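Local coordinates for extracellular solute-binding protein family 1 (Kribbella flavida, PDB 5IXP) that probably binds a solute outside the membrane and delivers it to an ABC transporter, as a family 1 extracellular solute-binding protein, at residues Ala117-Asp123 / Lys256-Val262; Trp144-Phe148 / Thr170-Met174; Asn160-Asp165 / Asp230-Met235. One frame throughout, in Å; residues are numbered along the deposited sequence.

Contact 1 of 3, residues Ala117-Asp123 / Lys256-Val262; sequences AICYRRD and KWDVADV
Ala260 N gives an almost straight bond to Ile118 O (2.9 Å, 176°). Two further backbone bonds join Tyr120 and Asp258: Tyr120 N lies 3.0 Å from Asp258 O. Asp258 N lies 3.0 Å from Tyr120 O. Where the strand turns into helix 122-127, Arg122 N reaches Lys256 O at 2.8 Å. In one of the two modelled positions of Arg122, its NH1 also forms a salt bridge with Asp258 OD2 at 2.9 Å, the guanidinium turned 57° from the carboxylate plane. Both carboxylate oxygens of Asp258 have further partners: OD1 takes the N-H of Val259 and pairs with Arg134, while OD2 also receives Asn331. Arg121 grips Asp123 side-on, NE to OD1 and NH2 to OD2, each oxygen using its syn lone pair. The Lys256 chain runs alongside Arg121 and crosses Asp123, its CD 3.4 Å from Asp123 OD2, and its amino group goes to Phe252 O. Bent at chi2 and chi3, the Arg121 chain lays CD over one face of the Trp257 indole, 3.8 Å from the centroid of the five-membered ring, a CH-pi contact. In the conformer given, Cys119 SG comes obliquely to the six-membered ring; Cys119 is disulfide-linked to Cys237. The other face of the ladder carries the Tyr120 ring, with Asp258 CB over it and its hydroxyl bonded to Thr132 O, and beyond it Ile118 and Val262 meet through their CG1 atoms. Hydrogen-bonded and non-hydrogen-bonded pairs succeed one another from Ile118-Ala260 to Arg121-Trp257, the pattern of an antiparallel ladder in the mixed sheet of a periplasmic-binding-protein fold.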
loop_
_atom_site.group_PDB
_atom_site.type_symbol
_atom_site.label_atom_id
_atom_site.label_comp_id
_atom_site.label_asym_id
_atom_site.label_seq_id
_atom_site.Cartn_x
_atom_site.Cartn_y
_atom_site.Cartn_z
ATOM N N ALA A 117 0.344 3.956 -9.725
ATOM C CA ALA A 117 0.349 4.174 -11.163
ATOM C C ALA A 117 1.098 3.010 -11.810
ATOM O O ALA A 117 1.442 2.031 -11.148
ATOM C CB ALA A 117 0.979 5.527 -11.495
ATOM N N ILE A 118 1.346 3.108 -13.114
ATOM C CA ILE A 118 2.263 2.196 -13.787
ATOM C C ILE A 118 3.510 2.980 -14.161
ATOM O O ILE A 118 3.440 3.925 -14.957
ATOM C CB ILE A 118 1.645 1.538 -15.033
ATOM C CG1 ILE A 118 0.407 0.693 -14.676
ATOM C CG2 ILE A 118 2.686 0.666 -15.717
ATOM C CD1 ILE A 118 0.682 -0.483 -13.715
ATOM N N CYS A 119 4.640 2.629 -13.566
ATOM C CA CYS A 119 5.885 3.171 -14.076
ATOM C C CYS A 119 6.420 2.241 -15.156
ATOM O O CYS A 119 6.070 1.059 -15.229
ATOM C CB CYS A 119 6.919 3.370 -12.963
ATOM S SG CYS A 119 7.352 1.897 -12.019
ATOM N N TYR A 120 7.249 2.796 -16.026
ATOM C CA TYR A 120 7.703 2.022 -17.180
ATOM C C TYR A 120 9.033 2.531 -17.716
ATOM O O TYR A 120 9.403 3.697 -17.545
ATOM C CB TYR A 120 6.658 2.013 -18.310
ATOM C CG TYR A 120 6.367 3.379 -18.901
ATOM C CD1 TYR A 120 5.477 4.254 -18.278
ATOM C CD2 TYR A 120 6.973 3.790 -20.088
ATOM C CE1 TYR A 120 5.208 5.506 -18.815
ATOM C CE2 TYR A 120 6.709 5.042 -20.636
ATOM C CZ TYR A 120 5.825 5.897 -19.991
ATOM O OH TYR A 120 5.554 7.141 -20.517
ATOM N N ARG A 121 9.735 1.624 -18.392
ATOM C CA ARG A 121 11.032 1.905 -19.000
ATOM C C ARG A 121 10.797 2.457 -20.401
ATOM O O ARG A 121 10.530 1.702 -21.343
ATOM C CB ARG A 121 11.882 0.641 -19.020
ATOM C CG ARG A 121 12.456 0.261 -17.647
ATOM C CD ARG A 121 13.726 1.073 -17.344
ATOM N NE ARG A 121 14.754 0.830 -18.355
ATOM C CZ ARG A 121 15.655 -0.150 -18.293
ATOM N NH1 ARG A 121 15.676 -0.986 -17.256
ATOM N NH2 ARG A 121 16.544 -0.287 -19.266
ATOM N N ARG A 122 10.922 3.777 -20.557
ATOM C CA ARG A 122 10.645 4.376 -21.861
ATOM C C ARG A 122 11.679 3.985 -22.913
ATOM O O ARG A 122 11.356 3.965 -24.107
ATOM C CB ARG A 122 10.543 5.899 -21.746
ATOM C CG ARG A 122 11.637 6.576 -20.948
ATOM C CD ARG A 122 11.283 8.047 -20.708
ATOM N NE ARG A 122 11.187 8.789 -21.963
ATOM C CZ ARG A 122 10.055 9.218 -22.522
ATOM N NH1 ARG A 122 8.874 9.008 -21.937
ATOM N NH2 ARG A 122 10.114 9.880 -23.677
ATOM N N ASP A 123 12.913 3.666 -22.505
ATOM C CA ASP A 123 13.901 3.203 -23.476
ATOM C C ASP A 123 13.543 1.822 -24.007
ATOM O O ASP A 123 13.620 1.574 -25.217
ATOM C CB ASP A 123 15.300 3.192 -22.853
ATOM C CG ASP A 123 15.400 2.280 -21.644
ATOM O OD1 ASP A 123 14.433 2.220 -20.864
ATOM O OD2 ASP A 123 16.453 1.620 -21.472
ATOM N N LYS A 256 15.601 6.852 -18.342
ATOM C CA LYS A 256 14.970 5.613 -18.779
ATOM C C LYS A 256 13.589 5.361 -18.190
ATOM O O LYS A 256 12.876 4.496 -18.706
ATOM C CB LYS A 256 15.868 4.414 -18.455
ATOM C CG LYS A 256 17.156 4.393 -19.254
ATOM C CD LYS A 256 18.019 3.192 -18.909
ATOM C CE LYS A 256 19.319 3.215 -19.702
ATOM N NZ LYS A 256 20.288 2.225 -19.157
ATOM N N TRP A 257 13.188 6.081 -17.139
ATOM C CA TRP A 257 11.932 5.804 -16.455
ATOM C C TRP A 257 10.919 6.928 -16.654
ATOM O O TRP A 257 11.275 8.105 -16.786
ATOM C CB TRP A 257 12.153 5.589 -14.951
ATOM C CG TRP A 257 12.666 4.229 -14.569
ATOM C CD1 TRP A 257 13.956 3.889 -14.270
ATOM C CD2 TRP A 257 11.890 3.032 -14.421
ATOM N NE1 TRP A 257 14.031 2.546 -13.950
ATOM C CE2 TRP A 257 12.776 2.002 -14.033
ATOM C CE3 TRP A 257 10.529 2.731 -14.583
ATOM C CZ2 TRP A 257 12.347 0.696 -13.807
ATOM C CZ3 TRP A 257 10.107 1.439 -14.361
ATOM C CH2 TRP A 257 11.014 0.433 -13.972
ATOM N N ASP A 258 9.645 6.541 -16.684
ATOM C CA ASP A 258 8.531 7.477 -16.709
ATOM C C ASP A 258 7.395 6.854 -15.908
ATOM O O ASP A 258 7.474 5.702 -15.470
ATOM C CB ASP A 258 8.085 7.800 -18.142
ATOM C CG ASP A 258 7.554 9.227 -18.292
ATOM O OD1 ASP A 258 6.960 9.770 -17.323
ATOM O OD2 ASP A 258 7.741 9.806 -19.388
ATOM N N VAL A 259 6.330 7.616 -15.712
ATOM C CA VAL A 259 5.166 7.082 -15.022
ATOM C C VAL A 259 3.919 7.530 -15.761
ATOM O O VAL A 259 3.805 8.686 -16.182
ATOM C CB VAL A 259 5.136 7.493 -13.533
ATOM C CG1 VAL A 259 5.149 8.987 -13.390
ATOM C CG2 VAL A 259 3.926 6.891 -12.839
ATOM N N ALA A 260 3.005 6.586 -15.953
ATOM C CA ALA A 260 1.765 6.783 -16.686
ATOM C C ALA A 260 0.602 6.932 -15.710
ATOM O O ALA A 260 0.513 6.203 -14.719
ATOM C CB ALA A 260 1.507 5.614 -17.641
ATOM N N ASP A 261 -0.293 7.879 -16.004
ATOM C CA ASP A 261 -1.425 8.193 -15.134
ATOM C C ASP A 261 -2.553 7.198 -15.403
ATOM O O ASP A 261 -3.568 7.506 -16.032
ATOM C CB ASP A 261 -1.876 9.628 -15.376
ATOM C CG ASP A 261 -2.961 10.088 -14.405
ATOM O OD1 ASP A 261 -3.398 9.304 -13.533
ATOM O OD2 ASP A 261 -3.389 11.248 -14.527
ATOM N N VAL A 262 -2.356 5.975 -14.905
ATOM C CA VAL A 262 -3.262 4.869 -15.198
ATOM C C VAL A 262 -2.998 3.787 -14.171
ATOM O O VAL A 262 -1.898 3.693 -13.617
ATOM C CB VAL A 262 -3.060 4.333 -16.642
ATOM C CG1 VAL A 262 -1.712 3.625 -16.760
ATOM C CG2 VAL A 262 -4.182 3.376 -17.046
#

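Contact 2 of 3, residues Trp144-Phe148 / Thr170-Met174; sequences WTSYF and TWEAM
Met174, a selenomethionine in this crystal, runs along the indole of Trp144, the two side chains sliding past each other in opposite directions. Its CB leads to CG, which sits over the centre of one indole face, 3.5 Å from the centroid of the five-membered ring and 14° off the normal. From there the extended chi2 (-179°) carries SE onward to lie over the same ring at 4.4 Å; SE of Met174 also lies at the edge of the Phe148 ring, 3.9 Å from Phe148 CZ. The bend at chi3 (64°) turns CE back, so that the methyl tip lies 3.9 Å from both CB and CG of Trp144. The benzo end of the indole is met by Ala173 CB, 3.7 Å from CH2, and Thr170 CG2 touches the Phe148 edge at CZ. An alanine in place of Trp144 would probably open a gap beside CG and CE of Met174 and leave Gln177 without the NE1 donor. One water joins the helices, 2.9 Å from Thr170 OG1 and 3.3 Å from Tyr147 OH; Thr170 OG1 is also bonded to Ser166 O. Across this junction of helices 144-157 and 167-175 the direct contacts are apolar, a Met-aromatic cluster with SE over one ring and at the edge of another, and the polar groups are served by the water or by residues beyond the two segments.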
loop_
_atom_site.group_PDB
_atom_site.type_symbol
_atom_site.label_atom_id
_atom_site.label_comp_id
_atom_site.label_asym_id
_atom_site.label_seq_id
_atom_site.Cartn_x
_atom_site.Cartn_y
_atom_site.Cartn_z
ATOM N N TRP A 144 -6.387 -5.353 -16.757
ATOM C CA TRP A 144 -5.260 -6.274 -16.663
ATOM C C TRP A 144 -5.095 -7.084 -17.942
ATOM O O TRP A 144 -3.968 -7.378 -18.358
ATOM C CB TRP A 144 -5.420 -7.179 -15.437
ATOM C CG TRP A 144 -5.238 -6.383 -14.182
ATOM C CD1 TRP A 144 -6.215 -5.943 -13.325
ATOM C CD2 TRP A 144 -4.002 -5.870 -13.681
ATOM N NE1 TRP A 144 -5.652 -5.204 -12.311
ATOM C CE2 TRP A 144 -4.296 -5.139 -12.508
ATOM C CE3 TRP A 144 -2.671 -5.956 -14.112
ATOM C CZ2 TRP A 144 -3.300 -4.503 -11.752
ATOM C CZ3 TRP A 144 -1.685 -5.324 -13.370
ATOM C CH2 TRP A 144 -2.001 -4.610 -12.198
ATOM N N THR A 145 -6.200 -7.434 -18.593
ATOM C CA THR A 145 -6.095 -8.152 -19.862
ATOM C C THR A 145 -5.286 -7.342 -20.874
ATOM O O THR A 145 -4.388 -7.872 -21.538
ATOM C CB THR A 145 -7.491 -8.467 -20.391
ATOM O OG1 THR A 145 -8.155 -9.337 -19.465
ATOM C CG2 THR A 145 -7.405 -9.164 -21.740
ATOM N N SER A 146 -5.565 -6.040 -20.971
ATOM C CA SER A 146 -4.799 -5.176 -21.871
ATOM C C SER A 146 -3.348 -5.035 -21.417
ATOM O O SER A 146 -2.435 -4.960 -22.249
ATOM C CB SER A 146 -5.462 -3.803 -21.963
ATOM O OG SER A 146 -6.781 -3.914 -22.468
ATOM N N TYR A 147 -3.121 -4.970 -20.103
ATOM C CA TYR A 147 -1.756 -4.910 -19.583
ATOM C C TYR A 147 -0.945 -6.135 -20.012
ATOM O O TYR A 147 0.187 -6.009 -20.498
ATOM C CB TYR A 147 -1.808 -4.777 -18.059
ATOM C CG TYR A 147 -0.474 -4.809 -17.354
ATOM C CD1 TYR A 147 0.340 -3.675 -17.303
ATOM C CD2 TYR A 147 -0.042 -5.962 -16.719
ATOM C CE1 TYR A 147 1.567 -3.698 -16.630
ATOM C CE2 TYR A 147 1.170 -6.001 -16.047
ATOM C CZ TYR A 147 1.967 -4.871 -16.007
ATOM O OH TYR A 147 3.155 -4.929 -15.338
ATOM N N PHE A 148 -1.510 -7.333 -19.849
ATOM C CA PHE A 148 -0.782 -8.539 -20.241
ATOM C C PHE A 148 -0.662 -8.658 -21.758
ATOM O O PHE A 148 0.363 -9.123 -22.269
ATOM C CB PHE A 148 -1.454 -9.776 -19.646
ATOM C CG PHE A 148 -1.408 -9.817 -18.130
ATOM C CD1 PHE A 148 -0.199 -9.677 -17.452
ATOM C CD2 PHE A 148 -2.572 -9.967 -17.390
ATOM C CE1 PHE A 148 -0.151 -9.702 -16.049
ATOM C CE2 PHE A 148 -2.539 -9.987 -15.993
ATOM C CZ PHE A 148 -1.327 -9.860 -15.315
ATOM N N THR A 170 2.440 -8.635 -9.006
ATOM C CA THR A 170 1.280 -8.483 -9.877
ATOM C C THR A 170 0.024 -9.027 -9.204
ATOM O O THR A 170 -1.062 -8.437 -9.311
ATOM C CB THR A 170 1.526 -9.187 -11.216
ATOM O OG1 THR A 170 2.766 -8.736 -11.780
ATOM C CG2 THR A 170 0.386 -8.905 -12.197
ATOM N N TRP A 171 0.161 -10.149 -8.496
ATOM C CA TRP A 171 -0.941 -10.706 -7.715
ATOM C C TRP A 171 -1.427 -9.727 -6.660
ATOM O O TRP A 171 -2.639 -9.538 -6.486
ATOM C CB TRP A 171 -0.487 -12.011 -7.058
ATOM C CG TRP A 171 -1.370 -12.534 -5.932
ATOM C CD1 TRP A 171 -1.279 -12.232 -4.596
ATOM C CD2 TRP A 171 -2.438 -13.478 -6.055
ATOM N NE1 TRP A 171 -2.237 -12.925 -3.886
ATOM C CE2 TRP A 171 -2.959 -13.699 -4.757
ATOM C CE3 TRP A 171 -3.016 -14.147 -7.138
ATOM C CZ2 TRP A 171 -4.031 -14.565 -4.516
ATOM C CZ3 TRP A 171 -4.080 -15.013 -6.896
ATOM C CH2 TRP A 171 -4.576 -15.211 -5.596
ATOM N N GLU A 172 -0.498 -9.128 -5.912
ATOM C CA GLU A 172 -0.897 -8.143 -4.911
ATOM C C GLU A 172 -1.718 -7.034 -5.550
ATOM O O GLU A 172 -2.757 -6.627 -5.012
ATOM C CB GLU A 172 0.335 -7.561 -4.220
ATOM C CG GLU A 172 1.108 -8.574 -3.385
ATOM C CD GLU A 172 0.333 -8.981 -2.132
ATOM O OE1 GLU A 172 0.378 -8.240 -1.121
ATOM O OE2 GLU A 172 -0.355 -10.017 -2.167
ATOM N N ALA A 173 -1.280 -6.554 -6.714
ATOM C CA ALA A 173 -1.980 -5.458 -7.377
ATOM C C ALA A 173 -3.387 -5.869 -7.785
ATOM O O ALA A 173 -4.349 -5.128 -7.551
ATOM C CB ALA A 173 -1.179 -4.979 -8.586
HETATM N N MSE A 174 -3.538 -7.058 -8.362
HETATM C CA MSE A 174 -4.846 -7.498 -8.833
HETATM C C MSE A 174 -5.766 -7.945 -7.708
HETATM O O MSE A 174 -6.948 -7.596 -7.695
HETATM C CB MSE A 174 -4.692 -8.643 -9.835
HETATM C CG MSE A 174 -3.899 -8.249 -11.062
HETATM SE SE MSE A 174 -3.808 -9.782 -12.260
HETATM C CE MSE A 174 -5.730 -9.926 -12.632
HETATM O O HOH W 1 3.148 -5.875 -12.214
#

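Contact 3 of 3, residues Asn160-Asp165 / Asp230-Met235; sequences NSAWFD and DAFATM
A short parallel pairing, centred on Ala162 and Phe232, ties the loop between helices 144-157 and 167-175 to the beginning of strand 232-238, both segments turning a corner one residue later. Ser161 OG donates to Asp230 O at 2.6 Å, in the carbonyl plane, and Ala162 N follows to Ala231 O at 2.8 Å from above that carbonyl's plane. At the corner, Trp163 O gathers several donors: Thr234 OG1 at 2.8 Å, 44° out of the carbonyl plane, and more weakly the N-H groups of Thr234 and Ala233. The Thr234 side chain thus works at two ends. Its OG1 lies between backbone N and carbonyl carbon (chi1 71°), facing the Trp163 carbonyl, and is also hydrogen-bonded to Tyr147 OH; CG2 stands over the six-membered ring of the Trp163 indole, 3.7 Å from the centroid and almost on the normal. The Phe232 ring in turn receives Asp165 CB over its centre, 3.8 Å from the centroid. The Asp165 and Met235 side chains cross at about a right angle, Asp165 OD2 lying 3.4 Å from Met235 CE and accepting from Trp223 NE1. Asp165 N is buried here with no partner. The Ser161 hydroxyl thus supplements irregular backbone bonds at the start of the pairing; at the corner, one hydroxyl bond and two weak N-H bonds share the Trp163 oxygen and probably help hold the turn, while the Trp163 and Phe232 rings each take a carbon of the other segment over one face.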
loop_
_atom_site.group_PDB
_atom_site.type_symbol
_atom_site.label_atom_id
_atom_site.label_comp_id
_atom_site.label_asym_id
_atom_site.label_seq_id
_atom_site.Cartn_x
_atom_site.Cartn_y
_atom_site.Cartn_z
ATOM N N ASN A 160 15.172 -10.621 -24.291
ATOM C CA ASN A 160 16.016 -10.531 -23.107
ATOM C C ASN A 160 15.436 -9.641 -22.016
ATOM O O ASN A 160 16.143 -9.333 -21.051
ATOM C CB ASN A 160 17.405 -10.029 -23.485
ATOM C CG ASN A 160 18.174 -11.034 -24.293
ATOM O OD1 ASN A 160 17.917 -12.237 -24.216
ATOM N ND2 ASN A 160 19.123 -10.550 -25.085
ATOM N N SER A 161 14.178 -9.225 -22.132
ATOM C CA SER A 161 13.532 -8.457 -21.075
ATOM C C SER A 161 12.211 -9.106 -20.696
ATOM O O SER A 161 11.577 -9.783 -21.509
ATOM C CB SER A 161 13.277 -7.002 -21.491
ATOM O OG SER A 161 14.493 -6.290 -21.619
ATOM N N ALA A 162 11.800 -8.890 -19.453
ATOM C CA ALA A 162 10.473 -9.268 -19.004
ATOM C C ALA A 162 9.591 -8.025 -18.915
ATOM O O ALA A 162 10.054 -6.884 -19.014
ATOM C CB ALA A 162 10.538 -9.986 -17.655
ATOM N N TRP A 163 8.300 -8.266 -18.714
ATOM C CA TRP A 163 7.330 -7.181 -18.645
ATOM C C TRP A 163 7.259 -6.585 -17.242
ATOM O O TRP A 163 7.231 -5.356 -17.086
ATOM C CB TRP A 163 5.966 -7.713 -19.088
ATOM C CG TRP A 163 4.861 -6.701 -19.268
ATOM C CD1 TRP A 163 3.606 -6.755 -18.715
ATOM C CD2 TRP A 163 4.886 -5.518 -20.083
ATOM N NE1 TRP A 163 2.853 -5.679 -19.137
ATOM C CE2 TRP A 163 3.614 -4.909 -19.980
ATOM C CE3 TRP A 163 5.852 -4.924 -20.908
ATOM C CZ2 TRP A 163 3.294 -3.729 -20.651
ATOM C CZ3 TRP A 163 5.526 -3.747 -21.575
ATOM C CH2 TRP A 163 4.259 -3.171 -21.445
ATOM N N PHE A 164 7.240 -7.433 -16.213
ATOM C CA PHE A 164 7.155 -6.975 -14.834
ATOM C C PHE A 164 8.125 -7.783 -13.979
ATOM O O PHE A 164 8.666 -8.803 -14.415
ATOM C CB PHE A 164 5.721 -7.088 -14.292
ATOM C CG PHE A 164 5.094 -8.446 -14.478
ATOM C CD1 PHE A 164 5.429 -9.506 -13.636
ATOM C CD2 PHE A 164 4.136 -8.654 -15.473
ATOM C CE1 PHE A 164 4.843 -10.760 -13.797
ATOM C CE2 PHE A 164 3.541 -9.901 -15.639
ATOM C CZ PHE A 164 3.891 -10.957 -14.800
ATOM N N ASP A 165 8.323 -7.331 -12.731
ATOM C CA ASP A 165 9.384 -7.907 -11.911
ATOM C C ASP A 165 9.009 -9.272 -11.327
ATOM O O ASP A 165 9.846 -10.177 -11.321
ATOM C CB ASP A 165 9.800 -6.927 -10.803
ATOM C CG ASP A 165 8.642 -6.511 -9.901
ATOM O OD1 ASP A 165 7.482 -6.480 -10.356
ATOM O OD2 ASP A 165 8.902 -6.194 -8.727
ATOM N N ASP A 230 18.261 -4.595 -17.955
ATOM C CA ASP A 230 17.019 -4.547 -18.716
ATOM C C ASP A 230 16.033 -5.637 -18.297
ATOM O O ASP A 230 15.204 -6.050 -19.113
ATOM C CB ASP A 230 17.319 -4.652 -20.214
ATOM C CG ASP A 230 18.158 -3.493 -20.726
ATOM O OD1 ASP A 230 18.259 -2.464 -20.018
ATOM O OD2 ASP A 230 18.712 -3.612 -21.843
ATOM N N ALA A 231 16.089 -6.093 -17.040
ATOM C CA ALA A 231 15.351 -7.292 -16.639
ATOM C C ALA A 231 13.835 -7.122 -16.757
ATOM O O ALA A 231 13.135 -8.072 -17.133
ATOM C CB ALA A 231 15.720 -7.691 -15.214
ATOM N N PHE A 232 13.295 -5.949 -16.410
ATOM C CA PHE A 232 11.845 -5.767 -16.506
ATOM C C PHE A 232 11.509 -4.336 -16.911
ATOM O O PHE A 232 12.253 -3.398 -16.609
ATOM C CB PHE A 232 11.124 -6.133 -15.193
ATOM C CG PHE A 232 11.699 -5.473 -13.972
ATOM C CD1 PHE A 232 11.246 -4.231 -13.557
ATOM C CD2 PHE A 232 12.689 -6.104 -13.227
ATOM C CE1 PHE A 232 11.780 -3.623 -12.415
ATOM C CE2 PHE A 232 13.228 -5.500 -12.093
ATOM C CZ PHE A 232 12.770 -4.256 -11.689
ATOM N N ALA A 233 10.356 -4.178 -17.578
ATOM C CA ALA A 233 9.998 -2.920 -18.223
ATOM C C ALA A 233 8.895 -2.130 -17.528
ATOM O O ALA A 233 8.737 -0.943 -17.840
ATOM C CB ALA A 233 9.564 -3.165 -19.680
ATOM N N THR A 234 8.111 -2.744 -16.633
ATOM C CA THR A 234 7.044 -2.037 -15.926
ATOM C C THR A 234 6.984 -2.488 -14.470
ATOM O O THR A 234 7.470 -3.565 -14.108
ATOM C CB THR A 234 5.654 -2.272 -16.536
ATOM O OG1 THR A 234 5.241 -3.621 -16.262
ATOM C CG2 THR A 234 5.643 -2.033 -18.054
HETATM N N MSE A 235 6.366 -1.649 -13.641
HETATM C CA MSE A 235 5.983 -2.021 -12.273
HETATM C C MSE A 235 4.680 -1.344 -11.866
HETATM O O MSE A 235 4.441 -0.190 -12.238
HETATM C CB MSE A 235 7.059 -1.629 -11.248
HETATM C CG MSE A 235 8.291 -2.506 -11.186
HETATM SE SE MSE A 235 9.192 -2.101 -9.497
HETATM C CE MSE A 235 7.913 -3.013 -8.286
#

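In the fold
All three contacts are largely buried, and their centres lie about 12 to 15 Å apart; only in contact 3 is a touching residue exposed, Asn160. Contacts 1 and 3 share the mixed sheet: strand 108-121, paired with 257-260 in contact 1, has 232-238 as another neighbour, and Arg121 links them through its backbone N to Ala233 O and its guanidinium to Asp230. Contact 2 joins helices and reaches contact 3 through Tyr147 OH, which bonds to Thr234 OG1. The chemistry changes with the element: regular backbone bonds and ion pairs in the ladder, bent bonds and hydroxyls at the corner, and apolar packing with a bridging water between helices.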